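Local atomic coordinates of cupin type-2 domain-containing protein (Burkholderia xenovorans, PDB entry 2O8Q), a protein that is of unknown function but has a cupin-like fold and binds a nickel ion through three histidines, reminiscent of the metal sites of other cupins. Residues T31-A36 against F41-I46; W74-F77 against G83-M86; V85-E88 against S92-Q95. All coordinates share one frame; numbering follows the deposited sequence.

Contact 1 (T31-A36 against F41-I46)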
loop_
_atom_site.group_PDB
_atom_site.type_symbol
_atom_site.label_atom_id
_atom_site.label_comp_id
_atom_site.label_asym_id
_atom_site.label_seq_id
_atom_site.Cartn_x
_atom_site.Cartn_y
_atom_site.Cartn_z
ATOM N N THR A 31 -11.464 13.858 3.182
ATOM C CA THR A 31 -12.407 12.793 2.791
ATOM C C THR A 31 -12.711 11.811 3.938
ATOM O O THR A 31 -13.668 11.007 3.882
ATOM C CB THR A 31 -11.811 11.915 1.703
ATOM O OG1 THR A 31 -10.595 11.277 2.163
ATOM C CG2 THR A 31 -11.583 12.719 0.417
ATOM N N GLY A 32 -11.928 11.838 5.002
ATOM C CA GLY A 32 -12.026 10.885 6.097
ATOM C C GLY A 32 -11.174 9.637 5.973
ATOM O O GLY A 32 -11.242 8.735 6.829
ATOM N N VAL A 33 -10.420 9.540 4.881
ATOM C CA VAL A 33 -9.648 8.292 4.617
ATOM C C VAL A 33 -8.571 8.088 5.680
ATOM O O VAL A 33 -8.340 6.954 6.124
ATOM C CB VAL A 33 -9.016 8.325 3.225
ATOM C CG1 VAL A 33 -7.924 7.303 3.013
ATOM C CG2 VAL A 33 -10.139 8.125 2.190
ATOM N N ASN A 34 -7.943 9.166 6.158
ATOM C CA ASN A 34 -6.923 9.019 7.263
ATOM C C ASN A 34 -7.545 8.341 8.485
ATOM O O ASN A 34 -7.073 7.311 8.945
ATOM C CB ASN A 34 -6.366 10.420 7.574
ATOM C CG ASN A 34 -5.391 10.444 8.709
ATOM O OD1 ASN A 34 -4.874 9.416 9.211
ATOM N ND2 ASN A 34 -5.183 11.680 9.211
ATOM N N GLU A 35 -8.643 8.904 8.992
ATOM C CA GLU A 35 -9.273 8.287 10.186
ATOM C C GLU A 35 -9.877 6.895 9.883
ATOM O O GLU A 35 -9.955 6.034 10.768
ATOM C CB GLU A 35 -10.292 9.271 10.777
ATOM C CG GLU A 35 -11.017 8.805 12.031
ATOM C CD GLU A 35 -12.163 9.727 12.421
ATOM O OE1 GLU A 35 -12.149 10.897 12.007
ATOM O OE2 GLU A 35 -13.062 9.262 13.158
ATOM N N ALA A 36 -10.306 6.656 8.644
ATOM C CA ALA A 36 -10.854 5.343 8.271
ATOM C C ALA A 36 -9.808 4.234 8.238
ATOM O O ALA A 36 -10.117 3.076 8.463
ATOM C CB ALA A 36 -11.582 5.403 6.945
ATOM N N PHE A 41 -3.529 5.565 4.737
ATOM C CA PHE A 41 -3.748 6.417 3.566
ATOM C C PHE A 41 -4.403 7.708 4.024
ATOM O O PHE A 41 -5.001 7.790 5.095
ATOM C CB PHE A 41 -4.680 5.761 2.576
ATOM C CG PHE A 41 -4.095 4.586 1.876
ATOM C CD1 PHE A 41 -4.128 3.358 2.384
ATOM C CD2 PHE A 41 -3.516 4.823 0.648
ATOM C CE1 PHE A 41 -3.507 2.264 1.649
ATOM C CE2 PHE A 41 -2.935 3.794 -0.067
ATOM C CZ PHE A 41 -2.904 2.568 0.461
ATOM N N GLY A 42 -4.289 8.736 3.207
ATOM C CA GLY A 42 -5.042 9.963 3.366
ATOM C C GLY A 42 -5.562 10.425 2.019
ATOM O O GLY A 42 -4.971 10.097 1.003
ATOM N N ALA A 43 -6.640 11.194 2.019
ATOM C CA ALA A 43 -7.071 11.829 0.792
ATOM C C ALA A 43 -7.822 13.071 1.169
ATOM O O ALA A 43 -8.653 13.077 2.095
ATOM C CB ALA A 43 -7.951 10.910 -0.045
ATOM N N HIS A 44 -7.528 14.129 0.465
ATOM C CA HIS A 44 -8.114 15.447 0.781
ATOM C C HIS A 44 -8.124 16.319 -0.430
ATOM O O HIS A 44 -7.333 16.150 -1.342
ATOM C CB HIS A 44 -7.380 16.075 1.956
ATOM C CG HIS A 44 -5.896 15.949 1.804
ATOM N ND1 HIS A 44 -5.168 14.965 2.459
ATOM C CD2 HIS A 44 -5.051 16.530 0.929
ATOM C CE1 HIS A 44 -3.910 15.034 2.055
ATOM N NE2 HIS A 44 -3.799 16.028 1.180
ATOM N N VAL A 45 -9.047 17.279 -0.441
ATOM C CA VAL A 45 -9.113 18.281 -1.501
ATOM C C VAL A 45 -8.402 19.554 -1.005
ATOM O O VAL A 45 -8.615 20.039 0.133
ATOM C CB VAL A 45 -10.541 18.578 -1.925
ATOM C CG1 VAL A 45 -10.612 19.717 -2.993
ATOM C CG2 VAL A 45 -11.252 17.283 -2.405
ATOM N N ILE A 46 -7.534 20.054 -1.860
ATOM C CA ILE A 46 -6.729 21.213 -1.562
ATOM C C ILE A 46 -7.232 22.355 -2.445
ATOM O O ILE A 46 -7.395 22.190 -3.637
ATOM C CB ILE A 46 -5.263 20.941 -1.913
ATOM C CG1 ILE A 46 -4.761 19.621 -1.294
ATOM C CG2 ILE A 46 -4.351 22.123 -1.483
ATOM C CD1 ILE A 46 -3.341 19.290 -1.573
HETATM O O HOH W 1 -7.617 11.682 4.800
#

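Contact 2 (W74-F77 against G83-M86)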
loop_
_atom_site.group_PDB
_atom_site.type_symbol
_atom_site.label_atom_id
_atom_site.label_comp_id
_atom_site.label_asym_id
_atom_site.label_seq_id
_atom_site.Cartn_x
_atom_site.Cartn_y
_atom_site.Cartn_z
ATOM N N TRP A 74 -5.798 25.516 -12.463
ATOM C CA TRP A 74 -4.593 24.935 -13.018
ATOM C C TRP A 74 -3.441 25.091 -12.049
ATOM O O TRP A 74 -3.468 25.911 -11.161
ATOM C CB TRP A 74 -4.272 25.588 -14.377
ATOM C CG TRP A 74 -4.012 27.079 -14.352
ATOM C CD1 TRP A 74 -4.881 28.064 -14.746
ATOM C CD2 TRP A 74 -2.813 27.770 -13.903
ATOM N NE1 TRP A 74 -4.316 29.306 -14.565
ATOM C CE2 TRP A 74 -3.056 29.158 -14.059
ATOM C CE3 TRP A 74 -1.563 27.359 -13.403
ATOM C CZ2 TRP A 74 -2.121 30.111 -13.694
ATOM C CZ3 TRP A 74 -0.640 28.321 -13.048
ATOM C CH2 TRP A 74 -0.922 29.663 -13.205
ATOM N N VAL A 75 -2.454 24.220 -12.187
ATOM C CA VAL A 75 -1.277 24.269 -11.325
ATOM C C VAL A 75 -0.095 23.764 -12.151
ATOM O O VAL A 75 -0.240 22.843 -12.962
ATOM C CB VAL A 75 -1.460 23.388 -10.074
ATOM C CG1 VAL A 75 -1.820 21.927 -10.437
ATOM C CG2 VAL A 75 -0.250 23.453 -9.157
ATOM N N GLU A 76 1.075 24.397 -11.979
ATOM C CA GLU A 76 2.309 23.989 -12.672
ATOM C C GLU A 76 3.294 23.479 -11.617
ATOM O O GLU A 76 3.640 24.174 -10.646
ATOM C CB GLU A 76 2.904 25.178 -13.436
ATOM C CG GLU A 76 4.056 24.807 -14.343
ATOM C CD GLU A 76 4.578 25.942 -15.154
ATOM O OE1 GLU A 76 4.755 27.033 -14.577
ATOM O OE2 GLU A 76 4.801 25.752 -16.383
ATOM N N PHE A 77 3.734 22.235 -11.847
ATOM C CA PHE A 77 4.722 21.565 -11.035
ATOM C C PHE A 77 6.001 21.443 -11.836
ATOM O O PHE A 77 6.051 21.659 -13.067
ATOM C CB PHE A 77 4.239 20.143 -10.742
ATOM C CG PHE A 77 2.998 20.075 -9.868
ATOM C CD1 PHE A 77 2.971 20.727 -8.657
ATOM C CD2 PHE A 77 1.914 19.286 -10.232
ATOM C CE1 PHE A 77 1.841 20.649 -7.829
ATOM C CE2 PHE A 77 0.802 19.163 -9.390
ATOM C CZ PHE A 77 0.760 19.836 -8.207
ATOM N N GLY A 83 10.653 17.527 -15.728
ATOM C CA GLY A 83 10.650 18.986 -15.951
ATOM C C GLY A 83 9.332 19.615 -15.516
ATOM O O GLY A 83 8.628 19.049 -14.704
ATOM N N ALA A 84 9.023 20.781 -16.077
ATOM C CA ALA A 84 7.801 21.509 -15.749
ATOM C C ALA A 84 6.610 20.887 -16.442
ATOM O O ALA A 84 6.686 20.430 -17.605
ATOM C CB ALA A 84 7.938 23.001 -16.104
ATOM N N VAL A 85 5.504 20.883 -15.707
ATOM C CA VAL A 85 4.248 20.266 -16.123
ATOM C C VAL A 85 3.128 21.205 -15.733
ATOM O O VAL A 85 2.964 21.505 -14.550
ATOM C CB VAL A 85 3.955 18.935 -15.324
ATOM C CG1 VAL A 85 2.582 18.416 -15.732
ATOM C CG2 VAL A 85 5.050 17.909 -15.513
HETATM N N MSE A 86 2.299 21.594 -16.688
HETATM C CA MSE A 86 1.117 22.386 -16.424
HETATM C C MSE A 86 -0.162 21.510 -16.439
HETATM O O MSE A 86 -0.440 20.852 -17.432
HETATM C CB MSE A 86 1.008 23.481 -17.463
HETATM C CG MSE A 86 -0.320 24.167 -17.488
HETATM SE SE MSE A 86 -0.428 25.418 -16.015
HETATM C CE MSE A 86 0.900 26.762 -16.513
#

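Contact 3 (V85-E88 against S92-Q95)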
loop_
_atom_site.group_PDB
_atom_site.type_symbol
_atom_site.label_atom_id
_atom_site.label_comp_id
_atom_site.label_asym_id
_atom_site.label_seq_id
_atom_site.Cartn_x
_atom_site.Cartn_y
_atom_site.Cartn_z
ATOM N N VAL A 85 5.504 20.883 -15.707
ATOM C CA VAL A 85 4.248 20.266 -16.123
ATOM C C VAL A 85 3.128 21.205 -15.733
ATOM O O VAL A 85 2.964 21.505 -14.550
ATOM C CB VAL A 85 3.955 18.935 -15.324
ATOM C CG1 VAL A 85 2.582 18.416 -15.732
ATOM C CG2 VAL A 85 5.050 17.909 -15.513
HETATM N N MSE A 86 2.299 21.594 -16.688
HETATM C CA MSE A 86 1.117 22.386 -16.424
HETATM C C MSE A 86 -0.162 21.510 -16.439
HETATM O O MSE A 86 -0.440 20.852 -17.432
HETATM C CB MSE A 86 1.008 23.481 -17.463
HETATM C CG MSE A 86 -0.320 24.167 -17.488
HETATM SE SE MSE A 86 -0.428 25.418 -16.015
HETATM C CE MSE A 86 0.900 26.762 -16.513
ATOM N N LEU A 87 -0.913 21.479 -15.343
ATOM C CA LEU A 87 -2.097 20.671 -15.261
ATOM C C LEU A 87 -3.342 21.545 -15.155
ATOM O O LEU A 87 -3.371 22.469 -14.348
ATOM C CB LEU A 87 -2.070 19.787 -13.994
ATOM C CG LEU A 87 -1.026 18.715 -13.847
ATOM C CD1 LEU A 87 -1.256 17.959 -12.463
ATOM C CD2 LEU A 87 -1.117 17.774 -15.032
ATOM N N GLU A 88 -4.383 21.199 -15.905
ATOM C CA GLU A 88 -5.671 21.871 -15.807
ATOM C C GLU A 88 -6.676 20.858 -15.272
ATOM O O GLU A 88 -6.299 19.700 -15.014
ATOM C CB GLU A 88 -6.146 22.327 -17.192
ATOM C CG GLU A 88 -5.230 23.262 -17.923
ATOM C CD GLU A 88 -5.823 23.616 -19.281
ATOM O OE1 GLU A 88 -6.623 24.559 -19.316
ATOM O OE2 GLU A 88 -5.499 22.941 -20.278
ATOM N N SER A 92 -3.765 14.798 -14.139
ATOM C CA SER A 92 -3.314 14.041 -12.984
ATOM C C SER A 92 -1.820 13.922 -12.998
ATOM O O SER A 92 -1.189 13.921 -14.073
ATOM C CB SER A 92 -3.943 12.661 -13.000
ATOM O OG SER A 92 -3.658 11.923 -14.176
ATOM N N ALA A 93 -1.240 13.861 -11.797
ATOM C CA ALA A 93 0.176 13.683 -11.656
ATOM C C ALA A 93 0.429 12.636 -10.591
ATOM O O ALA A 93 0.093 12.828 -9.415
ATOM C CB ALA A 93 0.893 14.985 -11.255
ATOM N N PHE A 94 1.046 11.536 -11.004
ATOM C CA PHE A 94 1.519 10.499 -10.091
ATOM C C PHE A 94 2.979 10.856 -9.748
ATOM O O PHE A 94 3.818 10.993 -10.651
ATOM C CB PHE A 94 1.444 9.114 -10.733
ATOM C CG PHE A 94 2.230 8.062 -9.986
ATOM C CD1 PHE A 94 1.780 7.542 -8.777
ATOM C CD2 PHE A 94 3.474 7.702 -10.421
ATOM C CE1 PHE A 94 2.558 6.633 -8.082
ATOM C CE2 PHE A 94 4.218 6.800 -9.691
ATOM C CZ PHE A 94 3.745 6.293 -8.558
ATOM N N GLN A 95 3.248 11.009 -8.433
ATOM C CA GLN A 95 4.548 11.409 -7.947
ATOM C C GLN A 95 5.189 10.202 -7.268
ATOM O O GLN A 95 4.773 9.789 -6.205
ATOM C CB GLN A 95 4.463 12.534 -6.967
ATOM C CG GLN A 95 3.873 13.773 -7.596
ATOM C CD GLN A 95 4.015 15.042 -6.741
ATOM O OE1 GLN A 95 4.364 15.002 -5.504
ATOM N NE2 GLN A 95 3.768 16.191 -7.378
#

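Contact 1 (T31-A36 against F41-I46)
Thr31 opens the contact with two bonds to one acceptor, the carbonyl oxygen of Ala43. Its backbone N donates to Ala43 O over 3.1 Å, in a nearly straight bond of 163° at the hydrogen. Its hydroxyl is closer: Thr31 OG1 lies 2.6 Å from Ala43 O and donates from above the carbonyl plane. Both donors sit on the same face of that plane. The hydroxyl lies between the backbone N and the carbonyl carbon of its own residue (chi1 61°), which sets it against Ala43 O and leaves the CG2 methyl beside the same oxygen. The hydroxyl also accepts. Val33 N donates to Thr31 OG1 over 3.2 Å, which makes an ST turn. Gly32 is the N-cap of the short helix 33-37, and its positive phi suits a glycine. Val33 then turns its side chain to the strand. Its CG1 packs 3.6 Å from Phe41 CB, and its CG2 faces the methyl of Ala43. Asn34 closes the contact with its backbone. Its CA approaches Phe41 O at 3.1 Å in a CA-H...O contact. One water joins the segments here: it accepts from Asn34 N at 2.9 Å and from Ala43 N at 3.0 Å. On its far edge strand 42-48 pairs with strand 111-116, where Gly42 and His44 bond to Val116 and Glu114. A second subunit packs against the same region, its Phe65 stacking on Phe41. The contact thus joins the turn after strand 26-30 to the start of the next strand of the cupin sheet. The double grip on Ala43 O, the ST turn and the water together satisfy backbone groups where regular strand pairing gives way to a helix.

Contact 2 (W74-F77 against G83-M86)
Phe77 O accepts the shortest polar bond of the contact, from Val85 N at 2.8 Å. The donor is tilted 28° from the carbonyl plane. The return bond runs from Phe77 N to Val85 O over 2.9 Å and lies in the carbonyl plane. Together they make Phe77 and Val85 an antiparallel hydrogen-bonded pair. Glu76 and Met86 form the adjoining non-hydrogen-bonded pair. Weaker CA-H...O contacts fill in beside the main bonds: Glu76 CA and Ala84 CA each lie 3.2 Å from a carbonyl oxygen, Val85 O and Phe77 O respectively. The two strands run 174° apart in direction, so the hairpin is almost exactly antiparallel here.

On the face that carries Glu76 and Met86, the side chain of Met86, a selenomethionine, reaches across to Trp74. It bends at both chi2 and chi3, which folds its end back over the neighbouring strand. The selenium comes 3.4 Å from Trp74 CE3 and meets the indole obliquely, a Met-aromatic contact. The terminal methyl touches both the indole and Glu76, with Met86 CE 4.0 Å from both Trp74 CE3 and Glu76 CB. The Glu76 and Met86 side chains cross at about a right angle. The extended Glu76 chain passes beside Val85 O, its CG 3.5 Å from that oxygen. Its carboxylate has a partner elsewhere, a salt bridge from OE1 to Arg105. On the other face Phe77 and Val85 are buried. Within the same strand, Val75 CG2 lies over one face of the Phe77 ring, toward its rim.

Strand 74-79 is the middle of a three-stranded antiparallel sheet. Strand 83-88 pairs along one edge of it and strand 101-106 along the other, where Glu76 bonds to Leu104 and Arg105 through its backbone.

Contact 3 (V85-E88 against S92-Q95)
This is a small, buried, apolar contact between two strands that belong to different sheets, and the side chain of Leu87 makes it from one side. Leu87 points across from strand 83-88 and touches strand 92-94 with both of its methyl groups. CD1 meets the methyl of Ala93 at 3.9 Å (Leu87 CD1 to Ala93 CB). The same methyl also lies 4.1 Å from Ser92 C, so it rests partly on the peptide between the two residues. CD2 takes the backbone of Ser92: Leu87 CD2 is 4.0 Å from Ser92 O and 4.1 Å from Ser92 N. The branch spreads over strand 92-94 because CG stands beside the backbone N and opposite the carbonyl carbon (chi1 -65°), and CD1 stands anti to CA (chi2 -179°).

The backbones stay well apart, with Leu87 CA and Ser92 CA 7.1 Å from each other at their nearest, and they share no pairing. Cupins are small beta-barrels in which two antiparallel sheets face each other, and here a leucine of one sheet meets an alanine of the other across the interior. Strand 83-88 pairs with strand 74-79, whereas strand 92-94 lies between strands 7-9 and 66-72. The turn between them therefore carries the chain from one sheet to the other.

The apolar surroundings come from both sheets. Ile8 touches both Leu87 and Ala93, Phe77 and Val70 also pack on Leu87, and Tyr79 packs on Ala93. Ser92 CB points away from Leu87, and the side chain packs on Tyr69 and on Thr31 of a second subunit.

Contact 1 closes before contact 2 opens; contact 3 begins on strand 83-88 where contact 2 ends, sharing Val85 and Met86. Their centres lie about 6 Å apart. Val75 O and Leu87 N, 2.8 Å apart, probably continue the hairpin pairing into contact 3. The centre of contact 1 lies about 24 Å from that of contact 2, across the chain's centre, and about 20 Å from contact 3. Strand 42-48 of contact 1 and strand 92-94 lie in one six-stranded sheet, and contacts 1 and 3 meet the second subunit. Contact 2 lies within the three-stranded sheet, and contact 3 bridges the two. Both sheets wall the barrel holding the nickel site of His59, His61 and His101.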